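Local coordinates for enoyl-CoA hydratase/isomerase (Shewanella pealeana, PDB 4KPK), which belongs to the crotonase-like enoyl-CoA hydratase/isomerase family and probably acts as an isomerase on acyl-CoA thioesters, at residues Asn61-Glu65 and Val66-Glu70; Lys245-Leu248 and Ser249-Asp253; Glu32-Asp35 and Gln36-Tyr40. All blocks are in the same frame, centred on the assembly; numbering follows the deposited sequence.

Contact 1 of 3, residues Asn61-Glu65 and Val66-Glu70; sequences NAFDE and VMISE
Asp-64 and Met-67, a selenomethionine in this crystal, meet in an N-cap, the motif that here starts helix 65-80 of a crotonase-type domain. Asp-64 OD1 accepts from Met-67 N at 3.0 Å, met nearly along its C-O bond and almost straight (171°). The acid reaches the helix end because its CG sits between the backbone N and the carbonyl carbon (chi1 67°), which turns the carboxylate back over the first turn. Its other oxygen, OD2, is hydrogen-bonded to Tyr-40 OH, so both oxygens are engaged. With an alanine in its place, Met-67 N is likely to lose its cap and the Tyr-40 hydroxyl this partner. Beside the cap, the side chains of Met-67 and Ile-68 each cross that of Phe-63 at about a right angle. Met-67 lays CG over one face of the ring, 4.2 Å above the plane and offset toward the rim, while its SE lies oblique to the ring, 5.3 Å from the centroid, in a Met-aromatic contact. Ile-68, which also packs on Leu-123 and Leu-126 of helix 113-132, places its CD1 methyl oblique to the ring, 3.5 Å from Phe-63 CD2.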
loop_
_atom_site.group_PDB
_atom_site.type_symbol
_atom_site.label_atom_id
_atom_site.label_comp_id
_atom_site.label_asym_id
_atom_site.label_seq_id
_atom_site.Cartn_x
_atom_site.Cartn_y
_atom_site.Cartn_z
ATOM N N ASN A 61 -3.758 14.503 -28.295
ATOM C CA ASN A 61 -4.570 14.668 -27.098
ATOM C C ASN A 61 -3.789 15.353 -25.977
ATOM O O ASN A 61 -3.957 15.030 -24.791
ATOM C CB ASN A 61 -5.111 13.302 -26.662
ATOM C CG ASN A 61 -6.217 12.831 -27.562
ATOM O OD1 ASN A 61 -6.931 13.657 -28.063
ATOM N ND2 ASN A 61 -6.371 11.503 -27.752
ATOM N N ALA A 62 -2.886 16.237 -26.385
ATOM C CA ALA A 62 -1.974 16.861 -25.464
ATOM C C ALA A 62 -2.801 17.842 -24.597
ATOM O O ALA A 62 -3.697 18.507 -25.090
ATOM C CB ALA A 62 -0.873 17.597 -26.222
ATOM N N PHE A 63 -2.486 17.932 -23.328
ATOM C CA PHE A 63 -3.227 18.818 -22.452
ATOM C C PHE A 63 -2.779 20.264 -22.601
ATOM O O PHE A 63 -1.588 20.581 -22.600
ATOM C CB PHE A 63 -3.054 18.435 -20.993
ATOM C CG PHE A 63 -3.755 17.180 -20.596
ATOM C CD1 PHE A 63 -3.999 16.139 -21.529
ATOM C CD2 PHE A 63 -4.138 17.004 -19.276
ATOM C CE1 PHE A 63 -4.641 14.972 -21.143
ATOM C CE2 PHE A 63 -4.756 15.823 -18.887
ATOM C CZ PHE A 63 -5.001 14.811 -19.825
ATOM N N ASP A 64 -3.762 21.131 -22.657
ATOM C CA ASP A 64 -3.555 22.538 -22.376
ATOM C C ASP A 64 -4.693 23.066 -21.506
ATOM O O ASP A 64 -5.534 22.263 -21.035
ATOM C CB ASP A 64 -3.373 23.299 -23.693
ATOM C CG ASP A 64 -4.608 23.331 -24.516
ATOM O OD1 ASP A 64 -5.706 22.918 -24.042
ATOM O OD2 ASP A 64 -4.479 23.786 -25.661
ATOM N N GLU A 65 -4.701 24.395 -21.261
ATOM C CA GLU A 65 -5.717 25.041 -20.376
ATOM C C GLU A 65 -7.172 24.815 -20.833
ATOM O O GLU A 65 -8.129 24.669 -20.056
ATOM C CB GLU A 65 -5.370 26.540 -20.194
ATOM C CG GLU A 65 -5.667 27.459 -21.372
ATOM C CD GLU A 65 -4.783 27.357 -22.652
ATOM O OE1 GLU A 65 -3.882 26.499 -22.855
ATOM O OE2 GLU A 65 -5.044 28.193 -23.524
ATOM N N VAL A 66 -7.336 24.768 -22.115
ATOM C CA VAL A 66 -8.624 24.534 -22.682
ATOM C C VAL A 66 -9.099 23.081 -22.418
ATOM O O VAL A 66 -10.189 22.906 -21.952
ATOM C CB VAL A 66 -8.601 24.877 -24.205
ATOM C CG1 VAL A 66 -9.876 24.397 -24.901
ATOM C CG2 VAL A 66 -8.397 26.378 -24.425
HETATM N N MSE A 67 -8.289 22.064 -22.746
HETATM C CA MSE A 67 -8.581 20.659 -22.405
HETATM C C MSE A 67 -8.940 20.503 -20.950
HETATM O O MSE A 67 -9.906 19.845 -20.641
HETATM C CB MSE A 67 -7.375 19.790 -22.625
HETATM C CG MSE A 67 -7.544 18.329 -22.230
HETATM SE SE MSE A 67 -7.948 17.308 -23.876
HETATM C CE MSE A 67 -6.215 17.408 -24.737
ATOM N N ILE A 68 -8.128 21.077 -20.075
ATOM C CA ILE A 68 -8.340 21.009 -18.620
ATOM C C ILE A 68 -9.742 21.528 -18.338
ATOM O O ILE A 68 -10.542 20.848 -17.706
ATOM C CB ILE A 68 -7.312 21.856 -17.810
ATOM C CG1 ILE A 68 -5.862 21.352 -17.970
ATOM C CG2 ILE A 68 -7.672 21.939 -16.349
ATOM C CD1 ILE A 68 -5.739 19.869 -17.965
ATOM N N SER A 69 -10.061 22.692 -18.892
ATOM C CA SER A 69 -11.325 23.347 -18.555
ATOM C C SER A 69 -12.520 22.622 -19.134
ATOM O O SER A 69 -13.582 22.451 -18.484
ATOM C CB SER A 69 -11.314 24.821 -18.990
ATOM O OG SER A 69 -12.626 25.234 -19.320
ATOM N N GLU A 70 -12.354 22.146 -20.367
ATOM C CA GLU A 70 -13.414 21.362 -20.974
ATOM C C GLU A 70 -13.708 20.103 -20.161
ATOM O O GLU A 70 -14.844 19.706 -20.006
ATOM C CB GLU A 70 -13.047 21.055 -22.428
ATOM C CG GLU A 70 -13.043 22.317 -23.280
ATOM C CD GLU A 70 -13.137 22.076 -24.759
ATOM O OE1 GLU A 70 -12.854 20.956 -25.247
ATOM O OE2 GLU A 70 -13.469 23.039 -25.456
#

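Contact 2 of 3, residues Lys245-Leu248 and Ser249-Asp253; sequences KCLL and SSLED
Ser-249 N and Lys-245 O, joined at 3.0 Å, carry the i to i+4 ladder of helix 238-251 toward its C-terminal end; the CB of Ser-249 also lies 3.2 Å from Cys-246 O. At Ser-250 the backbone N continues the ladder to Cys-246 O (2.9 Å). The hydroxyl of this serine, set between backbone N and carbonyl carbon (chi1 76°), folds back along the helix, and Ser-250 OG donates to Leu-247 O at 2.7 Å, in the carbonyl plane and on a lone pair. His-263 NE2 makes a weak hydrogen bond with the same OG. Leu-251 N then divides its bonding: its bond to Leu-247 O is weak and bent (124°), and the one to Leu-248 O, at 3.1 Å, comes from above the carbonyl plane. Its side chain runs back beside Leu-247, CD1 standing 4.4 Å from Leu-247 CG, and both leucines pack on Ser-182 of the second subunit. Glu-252 follows, its carboxylate in a salt bridge with Arg-187 of the same chain. As the i+4 pattern gives way to i+3, a serine hydroxyl supplements the weakened grip on Leu-247 O, and Leu-248 O takes a further donor from Gln-191 of the second subunit, tying this part of the helix to the subunit interface.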
loop_
_atom_site.group_PDB
_atom_site.type_symbol
_atom_site.label_atom_id
_atom_site.label_comp_id
_atom_site.label_asym_id
_atom_site.label_seq_id
_atom_site.Cartn_x
_atom_site.Cartn_y
_atom_site.Cartn_z
ATOM N N LYS A 245 -17.634 4.887 -2.231
ATOM C CA LYS A 245 -16.563 5.800 -2.562
ATOM C C LYS A 245 -16.254 6.792 -1.419
ATOM O O LYS A 245 -15.084 7.039 -1.214
ATOM C CB LYS A 245 -16.794 6.566 -3.866
ATOM C CG LYS A 245 -16.757 5.733 -5.151
ATOM C CD LYS A 245 -16.906 6.605 -6.406
ATOM C CE LYS A 245 -15.577 7.287 -6.746
ATOM N NZ LYS A 245 -15.436 7.635 -8.187
ATOM N N CYS A 246 -17.261 7.325 -0.706
ATOM C CA CYS A 246 -16.999 8.323 0.343
ATOM C C CYS A 246 -16.341 7.576 1.434
ATOM O O CYS A 246 -15.428 8.062 2.052
ATOM C CB CYS A 246 -18.286 8.981 0.929
ATOM S SG CYS A 246 -19.276 9.908 -0.262
ATOM N N LEU A 247 -16.797 6.351 1.670
ATOM C CA LEU A 247 -16.276 5.552 2.774
ATOM C C LEU A 247 -14.797 5.245 2.553
ATOM O O LEU A 247 -13.959 5.492 3.405
ATOM C CB LEU A 247 -17.079 4.267 2.880
ATOM C CG LEU A 247 -16.553 3.125 3.745
ATOM C CD1 LEU A 247 -16.837 3.436 5.195
ATOM C CD2 LEU A 247 -17.219 1.809 3.340
ATOM N N LEU A 248 -14.461 4.686 1.396
ATOM C CA LEU A 248 -13.030 4.511 1.047
ATOM C C LEU A 248 -12.229 5.807 1.173
ATOM O O LEU A 248 -11.079 5.831 1.618
ATOM C CB LEU A 248 -12.909 3.997 -0.436
ATOM C CG LEU A 248 -13.382 2.553 -0.632
ATOM C CD1 LEU A 248 -13.330 2.043 -2.086
ATOM C CD2 LEU A 248 -12.501 1.692 0.239
ATOM N N SER A 249 -12.799 6.895 0.714
ATOM C CA SER A 249 -12.149 8.227 0.941
ATOM C C SER A 249 -11.825 8.471 2.412
ATOM O O SER A 249 -10.722 8.800 2.747
ATOM C CB SER A 249 -13.035 9.377 0.446
ATOM O OG SER A 249 -12.292 10.556 0.294
ATOM N N SER A 250 -12.792 8.240 3.283
ATOM C CA SER A 250 -12.613 8.475 4.715
ATOM C C SER A 250 -11.539 7.589 5.331
ATOM O O SER A 250 -11.039 7.924 6.398
ATOM C CB SER A 250 -13.941 8.308 5.461
ATOM O OG SER A 250 -14.314 6.925 5.622
ATOM N N LEU A 251 -11.184 6.478 4.657
ATOM C CA LEU A 251 -10.227 5.519 5.181
ATOM C C LEU A 251 -8.777 5.703 4.650
ATOM O O LEU A 251 -7.868 5.035 5.120
ATOM C CB LEU A 251 -10.683 4.101 4.902
ATOM C CG LEU A 251 -12.046 3.593 5.415
ATOM C CD1 LEU A 251 -12.376 2.233 4.768
ATOM C CD2 LEU A 251 -12.080 3.463 6.929
ATOM N N GLU A 252 -8.580 6.630 3.711
ATOM C CA GLU A 252 -7.301 6.847 3.016
ATOM C C GLU A 252 -6.125 7.077 3.900
ATOM O O GLU A 252 -5.005 6.707 3.518
ATOM C CB GLU A 252 -7.392 8.060 2.097
ATOM C CG GLU A 252 -8.162 7.805 0.832
ATOM C CD GLU A 252 -8.338 9.062 -0.034
ATOM O OE1 GLU A 252 -8.363 10.245 0.483
ATOM O OE2 GLU A 252 -8.520 8.845 -1.253
ATOM N N ASP A 253 -6.365 7.720 5.053
ATOM C CA ASP A 253 -5.329 7.962 6.035
ATOM C C ASP A 253 -4.762 6.725 6.767
ATOM O O ASP A 253 -3.660 6.788 7.318
ATOM C CB ASP A 253 -5.707 9.123 7.033
ATOM C CG ASP A 253 -6.822 8.779 7.999
ATOM O OD1 ASP A 253 -7.291 7.626 8.022
ATOM O OD2 ASP A 253 -7.221 9.700 8.789
#

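Contact 3 of 3, residues Glu32-Asp35 and Gln36-Tyr40; sequences EILD and QQLHY. With EDO (1,2-ethanediol), chain B.
The C-terminal turn of helix 30-37, a short N-terminal helix leading into the edge strand 41-46, brings Leu-34 against Leu-38. Leu-38 is the first residue to leave helical backbone angles, yet its N still donates to Leu-34 O at 2.9 Å, nearly straight (169°), closing the final turn. The two side chains meet at a slant, with Leu-34 CD1 3.7 Å from Leu-38 CD2. Leu-34 directs CG anti to its own N (chi1 -178°), whereas Leu-38 has CG beside the backbone N, which puts the CD1 branch of Leu-34 against CG and CD2 of Leu-38. The pair faces the body of the fold: both leucines rest on Cys-43 of the edge strand, and Leu-38 also touches Glu-70 and Val-74 of helix 65-80. Asp-35 joins the helix to that same strand by a hydrogen bond from Cys-43 N to its OD1.

Toward solvent, two glutamines lie along the helix. Gln-37 runs side by side with Ile-33 and points the same way; the CG2 methyl of Ile-33 sits against the amide, 3.2 Å from Gln-37 OE1. Their backbones are joined by the hydrogen bond from Gln-37 N to Ile-33 O. An ethanediol molecule, probably from the crystallisation liquor, lies beside Asp-35, although the position of its O1 is doubtful. Gln-36 has CG beside its backbone N, and the chain, extended beyond CG, runs past Glu-32 O, which also accepts from Gln-36 N. Its side chain adds a second, weak hydrogen bond to this carbonyl, Gln-36 NE2 to Glu-32 O at 3.3 Å.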
loop_
_atom_site.group_PDB
_atom_site.type_symbol
_atom_site.label_atom_id
_atom_site.label_comp_id
_atom_site.label_asym_id
_atom_site.label_seq_id
_atom_site.Cartn_x
_atom_site.Cartn_y
_atom_site.Cartn_z
ATOM N N GLU A 32 -25.700 16.620 -26.235
ATOM C CA GLU A 32 -25.480 16.879 -27.676
ATOM C C GLU A 32 -25.028 18.333 -27.927
ATOM O O GLU A 32 -24.145 18.582 -28.720
ATOM C CB GLU A 32 -26.733 16.537 -28.444
ATOM C CG GLU A 32 -27.061 15.051 -28.419
ATOM C CD GLU A 32 -28.428 14.733 -29.030
ATOM O OE1 GLU A 32 -29.395 15.545 -28.940
ATOM O OE2 GLU A 32 -28.530 13.652 -29.630
ATOM N N ILE A 33 -25.556 19.294 -27.176
ATOM C CA ILE A 33 -25.148 20.695 -27.366
ATOM C C ILE A 33 -23.743 20.876 -26.844
ATOM O O ILE A 33 -22.897 21.521 -27.468
ATOM C CB ILE A 33 -26.112 21.693 -26.685
ATOM C CG1 ILE A 33 -27.437 21.757 -27.450
ATOM C CG2 ILE A 33 -25.505 23.089 -26.603
ATOM C CD1 ILE A 33 -28.616 22.246 -26.583
ATOM N N LEU A 34 -23.467 20.295 -25.687
ATOM C CA LEU A 34 -22.140 20.433 -25.126
ATOM C C LEU A 34 -21.127 19.736 -26.097
ATOM O O LEU A 34 -20.165 20.340 -26.541
ATOM C CB LEU A 34 -22.136 19.858 -23.716
ATOM C CG LEU A 34 -20.871 19.915 -22.868
ATOM C CD1 LEU A 34 -20.249 21.311 -22.774
ATOM C CD2 LEU A 34 -21.227 19.383 -21.493
ATOM N N ASP A 35 -21.420 18.514 -26.492
ATOM C CA ASP A 35 -20.584 17.793 -27.431
ATOM C C ASP A 35 -20.211 18.704 -28.613
ATOM O O ASP A 35 -19.047 18.842 -28.940
ATOM C CB ASP A 35 -21.350 16.596 -27.924
ATOM C CG ASP A 35 -20.571 15.780 -28.917
ATOM O OD1 ASP A 35 -19.494 15.308 -28.584
ATOM O OD2 ASP A 35 -21.007 15.636 -30.035
ATOM N N GLN A 36 -21.186 19.391 -29.201
ATOM C CA GLN A 36 -20.920 20.292 -30.336
ATOM C C GLN A 36 -20.018 21.503 -30.004
ATOM O O GLN A 36 -19.169 21.841 -30.809
ATOM C CB GLN A 36 -22.243 20.791 -30.960
ATOM C CG GLN A 36 -23.232 19.676 -31.334
ATOM C CD GLN A 36 -24.520 20.220 -31.946
ATOM O OE1 GLN A 36 -24.465 20.873 -32.990
ATOM N NE2 GLN A 36 -25.680 19.968 -31.308
ATOM N N GLN A 37 -20.224 22.140 -28.837
ATOM C CA GLN A 37 -19.498 23.299 -28.424
ATOM C C GLN A 37 -18.078 23.054 -27.924
ATOM O O GLN A 37 -17.212 23.871 -28.163
ATOM C CB GLN A 37 -20.292 24.022 -27.341
ATOM C CG GLN A 37 -21.553 24.599 -27.975
ATOM C CD GLN A 37 -22.648 24.877 -26.998
ATOM O OE1 GLN A 37 -22.655 24.380 -25.877
ATOM N NE2 GLN A 37 -23.591 25.676 -27.423
ATOM N N LEU A 38 -17.807 21.917 -27.286
ATOM C CA LEU A 38 -16.419 21.580 -26.875
ATOM C C LEU A 38 -15.458 21.430 -28.057
ATOM O O LEU A 38 -15.783 20.757 -29.034
ATOM C CB LEU A 38 -16.390 20.255 -26.085
ATOM C CG LEU A 38 -17.276 20.303 -24.840
ATOM C CD1 LEU A 38 -17.462 18.958 -24.132
ATOM C CD2 LEU A 38 -16.735 21.377 -23.904
ATOM N N HIS A 39 -14.250 21.989 -27.903
ATOM C CA HIS A 39 -13.244 22.048 -28.959
ATOM C C HIS A 39 -12.455 20.745 -29.018
ATOM O O HIS A 39 -12.129 20.293 -30.097
ATOM C CB HIS A 39 -12.247 23.216 -28.712
ATOM C CG HIS A 39 -12.895 24.574 -28.559
ATOM N ND1 HIS A 39 -13.311 25.326 -29.638
ATOM C CD2 HIS A 39 -13.201 25.308 -27.452
ATOM C CE1 HIS A 39 -13.843 26.463 -29.206
ATOM N NE2 HIS A 39 -13.799 26.472 -27.884
ATOM N N TYR A 40 -12.129 20.208 -27.839
ATOM C CA TYR A 40 -11.192 19.133 -27.639
ATOM C C TYR A 40 -11.772 17.833 -27.170
ATOM O O TYR A 40 -11.100 16.760 -27.251
ATOM C CB TYR A 40 -10.168 19.531 -26.606
ATOM C CG TYR A 40 -9.251 20.658 -26.980
ATOM C CD1 TYR A 40 -9.145 21.154 -28.286
ATOM C CD2 TYR A 40 -8.426 21.181 -26.036
ATOM C CE1 TYR A 40 -8.255 22.176 -28.593
ATOM C CE2 TYR A 40 -7.538 22.171 -26.343
ATOM C CZ TYR A 40 -7.455 22.666 -27.600
ATOM O OH TYR A 40 -6.533 23.659 -27.800
HETATM C C1 EDO B . -16.043 17.917 -30.383
HETATM O O1 EDO B . -16.506 18.625 -29.234
HETATM C C2 EDO B . -16.703 16.554 -30.249
HETATM O O2 EDO B . -17.200 16.101 -31.495
#

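In the fold
Read from the N terminus, the three contacts follow in series, 32-40, then 61-70, then 245-253; none encloses or crosses another, and each closes just a turn at a helix end. Contact 3 finishes helix 30-37 before edge strand 41-46, and contact 1 starts helix 65-80 after strand 49-54. These two touch: the carboxylate of Glu-70 receives the backbone N atoms of His-39 and Tyr-40, and the Tyr-40 ring packs on Val-66, joining the N-terminal helix exit to helix 65-80. Contact 2 lies across the chain's centre, its nearest atoms about 17 Å from contact 1 and about 19 Å from contact 3, and faces neighbouring subunits.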